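Local coordinates for 378aa long hypothetical citrate synthase (Sulfolobus tokodaii, PDB 1VGM), which is a hypothetical member of the citrate synthase family, a mostly helical protein that assembles as a dimer, at residues Lys118-Gln123 with Asp202-Ile207; Gln123-Thr128 with Gly342-Ile347; Glu98-Ile103 with Ala129-Asn134; Glu72-Pro77 with Glu151-Ser156; His50-Gly55 with Leu180-Glu185. All coordinates share one frame; numbering follows the deposited sequence.

Contact 1. Residues Lys118-Gln123 with Asp202-Ile207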
# COMPACT_ATOMS: atom_id res chain seq x y z
N LYS A 118 11.11 17.71 2.12
CA LYS A 118 12.05 17.50 1.02
C LYS A 118 13.34 16.86 1.53
O LYS A 118 13.90 15.97 0.90
CB LYS A 118 12.40 18.82 0.32
CG LYS A 118 11.32 19.33 -0.63
CD LYS A 118 11.70 20.67 -1.25
CE LYS A 118 11.21 21.83 -0.40
NZ LYS A 118 9.75 22.07 -0.58
N GLU A 119 13.81 17.34 2.68
CA GLU A 119 14.99 16.76 3.29
C GLU A 119 14.71 15.32 3.73
O GLU A 119 15.58 14.45 3.62
CB GLU A 119 15.42 17.62 4.47
CG GLU A 119 15.91 19.02 4.08
CD GLU A 119 14.80 19.93 3.54
OE1 GLU A 119 13.65 19.83 4.04
OE2 GLU A 119 15.09 20.74 2.62
N LEU A 120 13.49 15.06 4.21
CA LEU A 120 13.09 13.70 4.58
C LEU A 120 13.06 12.78 3.37
O LEU A 120 13.47 11.63 3.46
CB LEU A 120 11.71 13.71 5.26
CG LEU A 120 11.08 12.32 5.50
CD1 LEU A 120 11.94 11.54 6.47
CD2 LEU A 120 9.66 12.47 6.04
N ALA A 121 12.58 13.29 2.23
CA ALA A 121 12.65 12.55 0.97
C ALA A 121 14.07 12.09 0.60
O ALA A 121 14.27 10.96 0.17
CB ALA A 121 12.08 13.41 -0.17
N VAL A 122 15.05 12.98 0.77
CA VAL A 122 16.43 12.64 0.47
C VAL A 122 16.93 11.53 1.40
O VAL A 122 17.57 10.58 0.95
CB VAL A 122 17.37 13.87 0.60
CG1 VAL A 122 18.78 13.49 0.15
CG2 VAL A 122 16.85 15.01 -0.25
N GLN A 123 16.64 11.66 2.69
CA GLN A 123 16.98 10.62 3.66
C GLN A 123 16.40 9.28 3.25
O GLN A 123 17.07 8.25 3.32
CB GLN A 123 16.46 10.99 5.06
CG GLN A 123 17.10 12.25 5.64
CD GLN A 123 16.53 12.62 7.00
OE1 GLN A 123 15.43 12.19 7.38
NE2 GLN A 123 17.27 13.42 7.75
N ASP A 202 2.31 8.21 6.90
CA ASP A 202 3.68 8.71 6.93
C ASP A 202 4.39 8.34 5.63
O ASP A 202 4.00 7.38 4.95
CB ASP A 202 4.43 8.12 8.13
CG ASP A 202 4.76 6.64 7.95
OD1 ASP A 202 3.94 5.78 8.35
OD2 ASP A 202 5.85 6.35 7.41
N MET A 203 5.42 9.10 5.29
CA MET A 203 6.05 8.97 3.97
C MET A 203 6.53 7.54 3.71
O MET A 203 6.40 7.02 2.59
CB MET A 203 7.23 9.95 3.86
CG MET A 203 7.21 10.80 2.61
SD MET A 203 8.56 11.99 2.44
CE MET A 203 7.67 13.53 2.66
N TYR A 204 7.08 6.89 4.73
CA TYR A 204 7.60 5.54 4.57
C TYR A 204 6.49 4.54 4.24
O TYR A 204 6.67 3.66 3.40
CB TYR A 204 8.33 5.08 5.83
CG TYR A 204 9.70 5.69 6.00
CD1 TYR A 204 9.91 6.72 6.90
CD2 TYR A 204 10.78 5.22 5.25
CE1 TYR A 204 11.17 7.29 7.06
CE2 TYR A 204 12.05 5.79 5.40
CZ TYR A 204 12.24 6.82 6.31
OH TYR A 204 13.48 7.37 6.46
N SER A 205 5.35 4.69 4.90
CA SER A 205 4.20 3.85 4.62
C SER A 205 3.59 4.15 3.24
O SER A 205 2.98 3.27 2.63
CB SER A 205 3.13 4.02 5.70
OG SER A 205 3.65 3.66 6.98
N CYS A 206 3.75 5.37 2.74
CA CYS A 206 3.32 5.68 1.38
C CYS A 206 4.16 4.93 0.37
O CYS A 206 3.67 4.49 -0.67
CB CYS A 206 3.41 7.18 1.10
SG CYS A 206 2.27 8.17 2.07
N ILE A 207 5.44 4.77 0.68
CA ILE A 207 6.30 3.93 -0.13
C ILE A 207 5.98 2.45 0.05
O ILE A 207 5.97 1.69 -0.91
CB ILE A 207 7.79 4.17 0.20
CG1 ILE A 207 8.15 5.63 -0.08
CG2 ILE A 207 8.67 3.29 -0.68
CD1 ILE A 207 7.69 6.12 -1.45
O HOH W 1 14.07 9.53 8.24
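Apolar contact between L120 and M203 carries this meeting of helix 117-139 with the start of helix 203-214. The two side chains reach for each other tip to tip: L120 CD2 lies 3.8 Å from M203 SD, and M203 CE is 4.1 Å from the same methyl. L120 sends its branch across because CG stands opposite the backbone N (chi1 171°), while the methionine chain bends at its last torsion. The other methyl takes the tyrosine, L120 CD1 standing 4.4 Å from Y204 CE1 and approaching that ring obliquely. The short helical segments cross at -51°, with an axis separation of 11.6 Å.

Polar contact across the pair runs through water. One molecule lies in the ring plane at the edge of Y204, 2.9 Å from its OH, and donates to Q123 OE1 at 3.1 Å.

Within 202-207 the helix start is capped: D202 is the N-cap, and S205 N donates to D202 OD2 over 3.1 Å, meeting that oxygen from above the carboxylate plane. D202 OD1 also forms a salt bridge with K215 of the second subunit.

Apolar burial thus joins the two helices directly and a single water links their polar groups, while the cap carboxylate, probably ionised beside that lysine, turns to the dimer partner.

Contact 2. Residues Gln123-Thr128 with Gly342-Ile347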
# COMPACT_ATOMS: atom_id res chain seq x y z
N GLN A 123 16.64 11.66 2.69
CA GLN A 123 16.98 10.62 3.66
C GLN A 123 16.40 9.28 3.25
O GLN A 123 17.07 8.25 3.32
CB GLN A 123 16.46 10.99 5.06
CG GLN A 123 17.10 12.25 5.64
CD GLN A 123 16.53 12.62 7.00
OE1 GLN A 123 15.43 12.19 7.38
NE2 GLN A 123 17.27 13.42 7.75
N ILE A 124 15.14 9.29 2.81
CA ILE A 124 14.50 8.05 2.39
C ILE A 124 15.21 7.44 1.17
O ILE A 124 15.35 6.22 1.07
CB ILE A 124 13.01 8.29 2.02
CG1 ILE A 124 12.24 8.77 3.25
CG2 ILE A 124 12.38 6.99 1.45
CD1 ILE A 124 10.77 9.04 2.98
N ILE A 125 15.65 8.29 0.26
CA ILE A 125 16.40 7.84 -0.90
C ILE A 125 17.72 7.21 -0.47
O ILE A 125 18.12 6.18 -1.01
CB ILE A 125 16.62 9.02 -1.88
CG1 ILE A 125 15.31 9.32 -2.61
CG2 ILE A 125 17.71 8.69 -2.90
CD1 ILE A 125 15.24 10.69 -3.25
N ALA A 126 18.37 7.80 0.51
CA ALA A 126 19.56 7.20 1.11
C ALA A 126 19.29 5.77 1.59
O ALA A 126 20.04 4.84 1.28
CB ALA A 126 20.04 8.06 2.27
N LYS A 127 18.22 5.60 2.35
CA LYS A 127 17.96 4.32 3.01
C LYS A 127 17.44 3.26 2.05
O LYS A 127 17.60 2.07 2.30
CB LYS A 127 16.96 4.53 4.16
CG LYS A 127 17.51 5.44 5.26
CD LYS A 127 16.48 5.71 6.35
CE LYS A 127 16.92 6.87 7.24
NZ LYS A 127 18.27 6.64 7.84
N THR A 128 16.83 3.70 0.95
CA THR A 128 16.41 2.79 -0.11
C THR A 128 17.62 2.05 -0.70
O THR A 128 17.55 0.86 -0.99
CB THR A 128 15.67 3.56 -1.23
OG1 THR A 128 14.61 4.33 -0.66
CG2 THR A 128 15.10 2.60 -2.25
N GLY A 342 10.49 9.56 -7.90
CA GLY A 342 9.21 9.94 -8.45
C GLY A 342 8.05 9.72 -7.48
O GLY A 342 7.20 10.60 -7.34
N TRP A 343 8.00 8.57 -6.81
CA TRP A 343 6.97 8.37 -5.79
C TRP A 343 6.98 9.50 -4.76
O TRP A 343 5.94 10.08 -4.45
CB TRP A 343 7.15 7.03 -5.07
CG TRP A 343 6.88 5.81 -5.94
CD1 TRP A 343 6.05 5.74 -7.03
CD2 TRP A 343 7.45 4.50 -5.78
NE1 TRP A 343 6.07 4.47 -7.56
CE2 TRP A 343 6.92 3.69 -6.81
CE3 TRP A 343 8.37 3.95 -4.88
CZ2 TRP A 343 7.30 2.34 -6.97
CZ3 TRP A 343 8.74 2.61 -5.04
CH2 TRP A 343 8.20 1.82 -6.07
N LEU A 344 8.16 9.83 -4.24
CA LEU A 344 8.27 10.85 -3.20
C LEU A 344 7.89 12.23 -3.75
O LEU A 344 7.17 12.99 -3.10
CB LEU A 344 9.70 10.89 -2.65
CG LEU A 344 10.16 9.69 -1.81
CD1 LEU A 344 11.67 9.81 -1.59
CD2 LEU A 344 9.42 9.64 -0.47
N ALA A 345 8.38 12.56 -4.94
CA ALA A 345 8.05 13.85 -5.55
C ALA A 345 6.54 14.00 -5.72
O ALA A 345 5.98 15.07 -5.50
CB ALA A 345 8.76 13.99 -6.90
N HIS A 346 5.87 12.92 -6.11
CA HIS A 346 4.44 12.96 -6.37
C HIS A 346 3.59 13.11 -5.11
O HIS A 346 2.59 13.84 -5.12
CB HIS A 346 3.98 11.70 -7.13
CG HIS A 346 4.15 11.80 -8.61
ND1 HIS A 346 3.29 12.52 -9.42
CD2 HIS A 346 5.08 11.27 -9.44
CE1 HIS A 346 3.69 12.44 -10.67
NE2 HIS A 346 4.78 11.69 -10.71
N ILE A 347 3.95 12.43 -4.04
CA ILE A 347 3.14 12.51 -2.83
C ILE A 347 3.37 13.83 -2.09
O ILE A 347 2.48 14.32 -1.40
CB ILE A 347 3.41 11.32 -1.85
CG1 ILE A 347 4.89 11.22 -1.50
CG2 ILE A 347 2.92 10.02 -2.48
CD1 ILE A 347 5.22 10.10 -0.52
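I124 and I125 both hold CG1 opposite the carbonyl carbon (chi1 -63° and -75°), and L344 holds its CG in the same way at -69°; with these torsions the two isoleucines of helix 117-139 and the leucine of helix 331-353 meet between the helices. The contact is a helix-helix interface in the largely helical citrate synthase fold, and all three residues are buried.

L344 divides its two methyls between the two partners. CD2 comes to 3.8 Å from I124 CD1, the end of the longer isoleucine branch, whereas CD1 lies against the middle of the neighbouring chain, 3.8 Å from I125 CG1 and 4.0 Å from I125 CD1. The same CD1 is also 4.1 Å from I124 CB, so the leucine fork covers two consecutive residues of the opposing helix. Each isoleucine crosses it obliquely. No hydrogen bond joins the two segments, and the pairing is dispersive throughout.

The surroundings continue this apolar core. I124 also touches M203 and Y204 of helix 203-214, while I125 meets V340 and L341, about one turn before L344 on the same helix.

Inside 123-128, a threonine hydroxyl turns back on its own helix. I124 O accepts both T128 N and T128 OG1, which reach it from opposite faces of the carbonyl plane; the bond from T128 OG1 to I124 O is 2.7 Å long.

Contact 3. Residues Glu98-Ile103 with Ala129-Asn134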
# COMPACT_ATOMS: atom_id res chain seq x y z
N GLU A 98 9.15 -4.11 0.83
CA GLU A 98 7.93 -3.55 1.42
C GLU A 98 7.92 -3.80 2.92
O GLU A 98 7.45 -2.95 3.69
CB GLU A 98 6.68 -4.15 0.76
CG GLU A 98 6.32 -5.57 1.16
CD GLU A 98 5.05 -6.06 0.47
OE1 GLU A 98 4.83 -7.29 0.43
OE2 GLU A 98 4.27 -5.23 -0.04
N THR A 99 8.47 -4.93 3.34
CA THR A 99 8.62 -5.23 4.76
C THR A 99 9.58 -4.27 5.44
O THR A 99 9.27 -3.73 6.49
CB THR A 99 9.14 -6.67 4.99
OG1 THR A 99 8.27 -7.61 4.36
CG2 THR A 99 9.21 -6.96 6.49
N ALA A 100 10.75 -4.06 4.83
CA ALA A 100 11.74 -3.13 5.37
C ALA A 100 11.14 -1.75 5.56
O ALA A 100 11.36 -1.10 6.59
CB ALA A 100 12.96 -3.06 4.45
N PHE A 101 10.38 -1.28 4.57
CA PHE A 101 9.81 0.06 4.65
C PHE A 101 8.70 0.16 5.70
O PHE A 101 8.41 1.25 6.18
CB PHE A 101 9.28 0.50 3.29
CG PHE A 101 10.30 1.23 2.46
CD1 PHE A 101 10.33 2.62 2.41
CD2 PHE A 101 11.28 0.51 1.76
CE1 PHE A 101 11.31 3.29 1.69
CE2 PHE A 101 12.27 1.18 1.03
CZ PHE A 101 12.29 2.57 1.00
N GLY A 102 8.10 -0.98 6.03
CA GLY A 102 7.14 -1.03 7.12
C GLY A 102 7.82 -0.83 8.45
O GLY A 102 7.32 -0.11 9.32
N ILE A 103 8.99 -1.44 8.60
CA ILE A 103 9.81 -1.22 9.78
C ILE A 103 10.31 0.23 9.92
O ILE A 103 10.29 0.78 11.03
CB ILE A 103 11.01 -2.19 9.80
CG1 ILE A 103 10.50 -3.62 10.03
CG2 ILE A 103 12.00 -1.79 10.90
CD1 ILE A 103 11.54 -4.69 9.80
N ALA A 129 18.73 2.76 -0.86
CA ALA A 129 19.97 2.15 -1.33
C ALA A 129 20.48 1.12 -0.32
O ALA A 129 20.90 0.02 -0.69
CB ALA A 129 21.04 3.23 -1.55
N THR A 130 20.45 1.48 0.96
CA THR A 130 20.90 0.57 2.00
C THR A 130 20.04 -0.70 1.96
O THR A 130 20.55 -1.82 1.96
CB THR A 130 20.80 1.23 3.39
OG1 THR A 130 21.58 2.43 3.39
CG2 THR A 130 21.29 0.29 4.49
N ILE A 131 18.73 -0.52 1.92
CA ILE A 131 17.82 -1.65 1.92
C ILE A 131 17.99 -2.53 0.67
O ILE A 131 18.02 -3.75 0.78
CB ILE A 131 16.35 -1.18 2.03
CG1 ILE A 131 16.06 -0.77 3.48
CG2 ILE A 131 15.39 -2.28 1.59
CD1 ILE A 131 14.86 0.14 3.63
N THR A 132 18.11 -1.91 -0.49
CA THR A 132 18.21 -2.68 -1.73
C THR A 132 19.53 -3.44 -1.78
O THR A 132 19.58 -4.60 -2.22
CB THR A 132 18.11 -1.74 -2.97
OG1 THR A 132 16.86 -1.04 -2.95
CG2 THR A 132 18.21 -2.54 -4.25
N ALA A 133 20.61 -2.81 -1.33
CA ALA A 133 21.91 -3.45 -1.27
C ALA A 133 21.87 -4.68 -0.37
O ALA A 133 22.43 -5.73 -0.70
CB ALA A 133 22.96 -2.48 -0.75
N ASN A 134 21.19 -4.57 0.76
CA ASN A 134 21.24 -5.64 1.75
C ASN A 134 20.23 -6.75 1.45
O ASN A 134 20.40 -7.89 1.90
CB ASN A 134 21.00 -5.08 3.15
CG ASN A 134 22.26 -4.55 3.78
OD1 ASN A 134 23.09 -5.32 4.27
ND2 ASN A 134 22.43 -3.24 3.76
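I131 meets A100 and F101 where helix 117-139 passes helix 93-108, while its neighbours in 129-134 turn to other helices and loops. A129, the first residue of that segment, packs on Y153 and F157 of helix 153-162. At T130 the backbone oxygen accepts from both N134 N and N134 ND2, while its OG1 bonds to F74 O in the loop after helix 60-71.

I131 then makes the crossing contact with both of its branches. Its CG2 and CD1 methyls both lie against A100 CB at 3.8 Å. CD1 reaches further, to 3.8 Å from F101 CE2, and comes to the phenylalanine ring at a slant. CG1, which carries CD1, stands opposite the carbonyl carbon (chi1 -76°), leaving CG2 opposite the backbone N, and with these positions both branches face the alanine.

T132 OG1 bonds back to T128 O, and A133 packs on T161. N134 closes the segment: its ND2 donates to T130 O at 3.0 Å, with the acceptor close to the amide plane, and reaches that oxygen from the face opposite N134 N.

With A100 the residue nearest I131 in the backbone, 7.1 Å between CA atoms, the arrangement is a close helix-helix packing through a small residue, set in the helical core of a citrate synthase family subunit.

Contact 4. Residues Glu72-Pro77 with Glu151-Ser156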
# COMPACT_ATOMS: atom_id res chain seq x y z
N GLU A 72 24.87 11.25 5.20
CA GLU A 72 24.64 11.10 6.63
C GLU A 72 23.40 10.26 6.95
O GLU A 72 23.02 10.14 8.11
CB GLU A 72 24.53 12.47 7.32
CG GLU A 72 23.21 13.19 7.07
CD GLU A 72 23.23 14.64 7.56
OE1 GLU A 72 22.27 15.38 7.29
OE2 GLU A 72 24.22 15.04 8.21
N SER A 73 22.77 9.68 5.93
CA SER A 73 21.46 9.07 6.13
C SER A 73 21.34 7.59 5.73
O SER A 73 20.23 7.09 5.57
CB SER A 73 20.40 9.88 5.38
OG SER A 73 20.37 11.22 5.83
N PHE A 74 22.47 6.90 5.57
CA PHE A 74 22.45 5.51 5.09
C PHE A 74 22.08 4.50 6.17
O PHE A 74 21.60 3.40 5.87
CB PHE A 74 23.81 5.13 4.49
CG PHE A 74 24.04 5.67 3.11
CD1 PHE A 74 25.20 6.38 2.81
CD2 PHE A 74 23.11 5.44 2.09
CE1 PHE A 74 25.42 6.88 1.52
CE2 PHE A 74 23.32 5.93 0.80
CZ PHE A 74 24.48 6.65 0.51
N GLU A 75 22.30 4.86 7.43
CA GLU A 75 21.96 3.99 8.55
C GLU A 75 20.47 3.63 8.53
O GLU A 75 19.64 4.47 8.20
CB GLU A 75 22.28 4.71 9.87
CG GLU A 75 21.99 6.21 9.83
CD GLU A 75 21.54 6.76 11.18
OE1 GLU A 75 22.27 6.56 12.18
OE2 GLU A 75 20.47 7.41 11.23
N VAL A 76 20.15 2.40 8.91
CA VAL A 76 18.77 2.02 9.19
C VAL A 76 18.66 1.36 10.57
O VAL A 76 19.66 0.89 11.12
CB VAL A 76 18.24 1.02 8.14
CG1 VAL A 76 18.13 1.69 6.78
CG2 VAL A 76 19.16 -0.19 8.08
N PRO A 77 17.45 1.32 11.14
CA PRO A 77 17.26 0.63 12.41
C PRO A 77 17.76 -0.80 12.29
O PRO A 77 17.68 -1.40 11.22
CB PRO A 77 15.75 0.68 12.64
CG PRO A 77 15.30 1.88 11.84
CD PRO A 77 16.19 1.90 10.63
N GLU A 151 32.04 9.66 -3.38
CA GLU A 151 31.86 10.77 -4.31
C GLU A 151 30.49 10.80 -4.96
O GLU A 151 30.10 11.81 -5.52
CB GLU A 151 32.93 10.72 -5.40
CG GLU A 151 34.34 10.92 -4.86
CD GLU A 151 35.40 10.84 -5.94
OE1 GLU A 151 36.59 10.69 -5.59
OE2 GLU A 151 35.04 10.94 -7.13
N SER A 152 29.75 9.69 -4.90
CA SER A 152 28.40 9.70 -5.46
C SER A 152 27.47 8.64 -4.88
O SER A 152 27.91 7.65 -4.29
CB SER A 152 28.45 9.57 -6.99
OG SER A 152 28.62 8.22 -7.39
N TYR A 153 26.17 8.87 -5.05
CA TYR A 153 25.16 7.95 -4.55
C TYR A 153 25.30 6.60 -5.25
O TYR A 153 25.31 5.55 -4.61
CB TYR A 153 23.76 8.54 -4.80
CG TYR A 153 22.59 7.67 -4.37
CD1 TYR A 153 21.97 6.81 -5.28
CD2 TYR A 153 22.08 7.75 -3.08
CE1 TYR A 153 20.86 6.05 -4.91
CE2 TYR A 153 20.97 7.00 -2.70
CZ TYR A 153 20.36 6.16 -3.62
OH TYR A 153 19.24 5.45 -3.25
N ALA A 154 25.42 6.64 -6.58
CA ALA A 154 25.56 5.40 -7.36
C ALA A 154 26.78 4.60 -6.90
O ALA A 154 26.74 3.37 -6.84
CB ALA A 154 25.68 5.73 -8.85
N GLU A 155 27.87 5.28 -6.58
CA GLU A 155 29.07 4.57 -6.15
C GLU A 155 28.81 3.94 -4.79
O GLU A 155 29.08 2.76 -4.58
CB GLU A 155 30.28 5.51 -6.06
CG GLU A 155 31.52 4.79 -5.55
CD GLU A 155 32.77 5.65 -5.60
OE1 GLU A 155 32.71 6.77 -6.14
OE2 GLU A 155 33.81 5.19 -5.08
N SER A 156 28.28 4.73 -3.86
CA SER A 156 28.00 4.23 -2.53
C SER A 156 27.08 3.01 -2.55
O SER A 156 27.28 2.06 -1.79
CB SER A 156 27.37 5.32 -1.67
OG SER A 156 28.34 6.31 -1.35
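The rings of F74 and Y153 approach each other unequally. Y153 CE2 lies at the edge of the phenylalanine ring, near its plane and 4.3 Å from F74 CE2, whereas F74 comes to the tyrosine ring at an intermediate tilt. S156 meets the far end of the F74 ring, again at a tilt: F74 CZ is 3.9 Å from S156 CB, and F74 CE1 is 4.1 Å from both S156 CB and S156 OG. Serine therefore presents mainly its methylene here.

F74 points toward helix 153-162, with CG opposite its carbonyl carbon (chi1 -78°). Y153 leaves its backbone to one side, and only its ring end comes near.

The polar ends of the two helix residues are occupied elsewhere. Y153 OH bonds to I125 O on helix 117-139, and S156 OG bonds to E148 O and to S150 OG. At the start of the helix S152 is the N-cap: E155 N donates to S152 OG at 3.1 Å, with an N-H...O angle of 154°. No hydrogen bond crosses between the two segments.

This contact ties the loop between helices 60-71 and 78-84 to the first turn of helix 153-162, beside helix 117-139. That third helix touches the loop as well, with F74 packing on A126. Helix 168-180 also packs on helix 153-162, with Y153 touching L178 and A154 touching M174.

Contact 5. Residues His50-Gly55 with Leu180-Glu185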
# COMPACT_ATOMS: atom_id res chain seq x y z
N HIS A 50 17.45 17.00 -6.65
CA HIS A 50 17.19 18.40 -6.30
C HIS A 50 16.21 19.02 -7.28
O HIS A 50 15.35 19.82 -6.91
CB HIS A 50 18.50 19.20 -6.30
CG HIS A 50 18.35 20.61 -5.82
ND1 HIS A 50 17.87 21.62 -6.64
CD2 HIS A 50 18.59 21.18 -4.62
CE1 HIS A 50 17.84 22.75 -5.95
NE2 HIS A 50 18.27 22.51 -4.73
N LEU A 51 16.33 18.65 -8.55
CA LEU A 51 15.42 19.15 -9.58
C LEU A 51 13.98 18.72 -9.26
O LEU A 51 13.08 19.56 -9.20
CB LEU A 51 15.84 18.61 -10.95
CG LEU A 51 15.01 18.97 -12.19
CD1 LEU A 51 14.97 20.48 -12.39
CD2 LEU A 51 15.63 18.27 -13.41
N MET A 52 13.78 17.42 -9.04
CA MET A 52 12.43 16.91 -8.83
C MET A 52 11.80 17.43 -7.54
O MET A 52 10.60 17.70 -7.50
CB MET A 52 12.43 15.37 -8.81
CG MET A 52 12.68 14.70 -10.17
SD MET A 52 11.68 15.33 -11.55
CE MET A 52 10.76 13.90 -12.00
N LEU A 53 12.60 17.56 -6.48
CA LEU A 53 12.03 17.89 -5.17
C LEU A 53 11.93 19.40 -4.97
O LEU A 53 10.91 19.90 -4.48
CB LEU A 53 12.87 17.27 -4.05
CG LEU A 53 12.86 15.74 -3.98
CD1 LEU A 53 13.84 15.26 -2.90
CD2 LEU A 53 11.46 15.24 -3.69
N TYR A 54 12.97 20.11 -5.37
CA TYR A 54 13.05 21.55 -5.14
C TYR A 54 12.65 22.36 -6.37
O TYR A 54 12.29 23.53 -6.26
CB TYR A 54 14.46 21.94 -4.68
CG TYR A 54 14.85 21.36 -3.33
CD1 TYR A 54 15.26 20.04 -3.21
CD2 TYR A 54 14.79 22.14 -2.17
CE1 TYR A 54 15.60 19.49 -1.97
CE2 TYR A 54 15.13 21.60 -0.92
CZ TYR A 54 15.53 20.28 -0.83
OH TYR A 54 15.88 19.74 0.39
N GLY A 55 12.73 21.75 -7.55
CA GLY A 55 12.16 22.38 -8.74
C GLY A 55 13.17 22.89 -9.76
O GLY A 55 12.82 23.10 -10.92
N LEU A 180 16.97 7.35 -15.36
CA LEU A 180 16.10 6.89 -16.44
C LEU A 180 14.73 6.42 -15.95
O LEU A 180 13.73 6.61 -16.64
CB LEU A 180 16.79 5.76 -17.21
CG LEU A 180 17.86 6.17 -18.23
CD1 LEU A 180 18.73 4.97 -18.61
CD2 LEU A 180 17.17 6.75 -19.47
N TYR A 181 14.69 5.80 -14.78
CA TYR A 181 13.47 5.20 -14.25
C TYR A 181 12.81 6.07 -13.17
O TYR A 181 11.86 5.64 -12.50
CB TYR A 181 13.80 3.83 -13.65
CG TYR A 181 13.69 2.64 -14.60
CD1 TYR A 181 14.58 1.58 -14.51
CD2 TYR A 181 12.63 2.53 -15.50
CE1 TYR A 181 14.42 0.42 -15.28
CE2 TYR A 181 12.45 1.37 -16.27
CZ TYR A 181 13.35 0.32 -16.15
OH TYR A 181 13.17 -0.84 -16.87
N THR A 182 13.29 7.30 -12.99
CA THR A 182 12.83 8.15 -11.89
C THR A 182 11.32 8.43 -11.88
O THR A 182 10.70 8.37 -10.82
CB THR A 182 13.61 9.49 -11.88
OG1 THR A 182 14.87 9.29 -11.24
CG2 THR A 182 12.81 10.59 -11.15
N ASP A 183 10.74 8.74 -13.03
CA ASP A 183 9.29 8.92 -13.11
C ASP A 183 8.72 8.73 -14.51
O ASP A 183 9.42 8.95 -15.51
CB ASP A 183 8.91 10.32 -12.60
CG ASP A 183 7.43 10.45 -12.33
OD1 ASP A 183 6.83 9.49 -11.81
OD2 ASP A 183 6.86 11.52 -12.65
N HIS A 184 7.46 8.31 -14.58
CA HIS A 184 6.77 8.10 -15.86
C HIS A 184 5.32 7.69 -15.61
O HIS A 184 5.06 6.64 -15.02
CB HIS A 184 7.47 7.01 -16.69
CG HIS A 184 7.46 7.27 -18.16
ND1 HIS A 184 6.45 6.83 -18.99
CD2 HIS A 184 8.34 7.92 -18.96
CE1 HIS A 184 6.70 7.20 -20.23
NE2 HIS A 184 7.84 7.86 -20.24
N GLU A 185 4.39 8.52 -16.07
CA GLU A 185 2.96 8.26 -15.95
C GLU A 185 2.57 8.05 -14.49
O GLU A 185 3.32 8.42 -13.58
CB GLU A 185 2.59 7.03 -16.78
CG GLU A 185 2.85 7.21 -18.28
CD GLU A 185 3.01 5.89 -19.01
OE1 GLU A 185 1.99 5.29 -19.39
OE2 GLU A 185 4.16 5.44 -19.19
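Van der Waals contact through one methyl joins the two segments: M52 CE is 4.0 Å from T182 CG2 and 4.1 Å from D183 CB. The methionine and threonine meet tip to tip, while D183 is touched near the root of its side chain. M52 starts with CG opposite the carbonyl carbon (chi1 -71°) and bends at its second and third torsions, which delivers CE to both neighbours. T182 offers CG2 because that methyl stands opposite the backbone N.

Polar groups of T182 and D183 find partners elsewhere. T182 OG1 bonds to L178 O, in the helix just before, and D183 OD2 is shared by T20 OG1 and H346 NE2. The aspartate thus gives M52 only its methylene, and its carboxylate ties helix 331-353 to strand 20-23.

Further along 180-185, H184 ND1 donates to E185 OE2 at 2.7 Å, a histidine-carboxylate bond that lies within 2° of the imidazole plane and uses the anti lone pair of the oxygen. H184 NE2 bonds to Y262 OH, so both ring nitrogens are engaged and the ring's rotation is fixed.

In the fold, M52 projects from near the end of helix 45-54, which G55 follows, toward the loop between helices 168-180 and 188-197. Helix 331-353 flanks that loop, T182 touching S338 and L341, and strand 20-23 adds T20 against M52.

How the contacts relate
From the N terminus, contact 5 is the first to start, closing a loop from helix 45-54 to the segment 180-185; contacts 3 and 4 both nest inside it, with contact 3 also nested in the loop that contact 4 closes between 72-77 and 151-156. Contact 1 (118-123 with 202-207) and contact 2 (123-128 with 342-347) reach further down the chain, crossing each other and each of the other three. Helix 117-139 serves contacts 1, 2 and 3, which share its successive turns, and it also bonds to both segments of contact 4. Contacts 1 and 3 touch the second subunit, linking this core to the dimer.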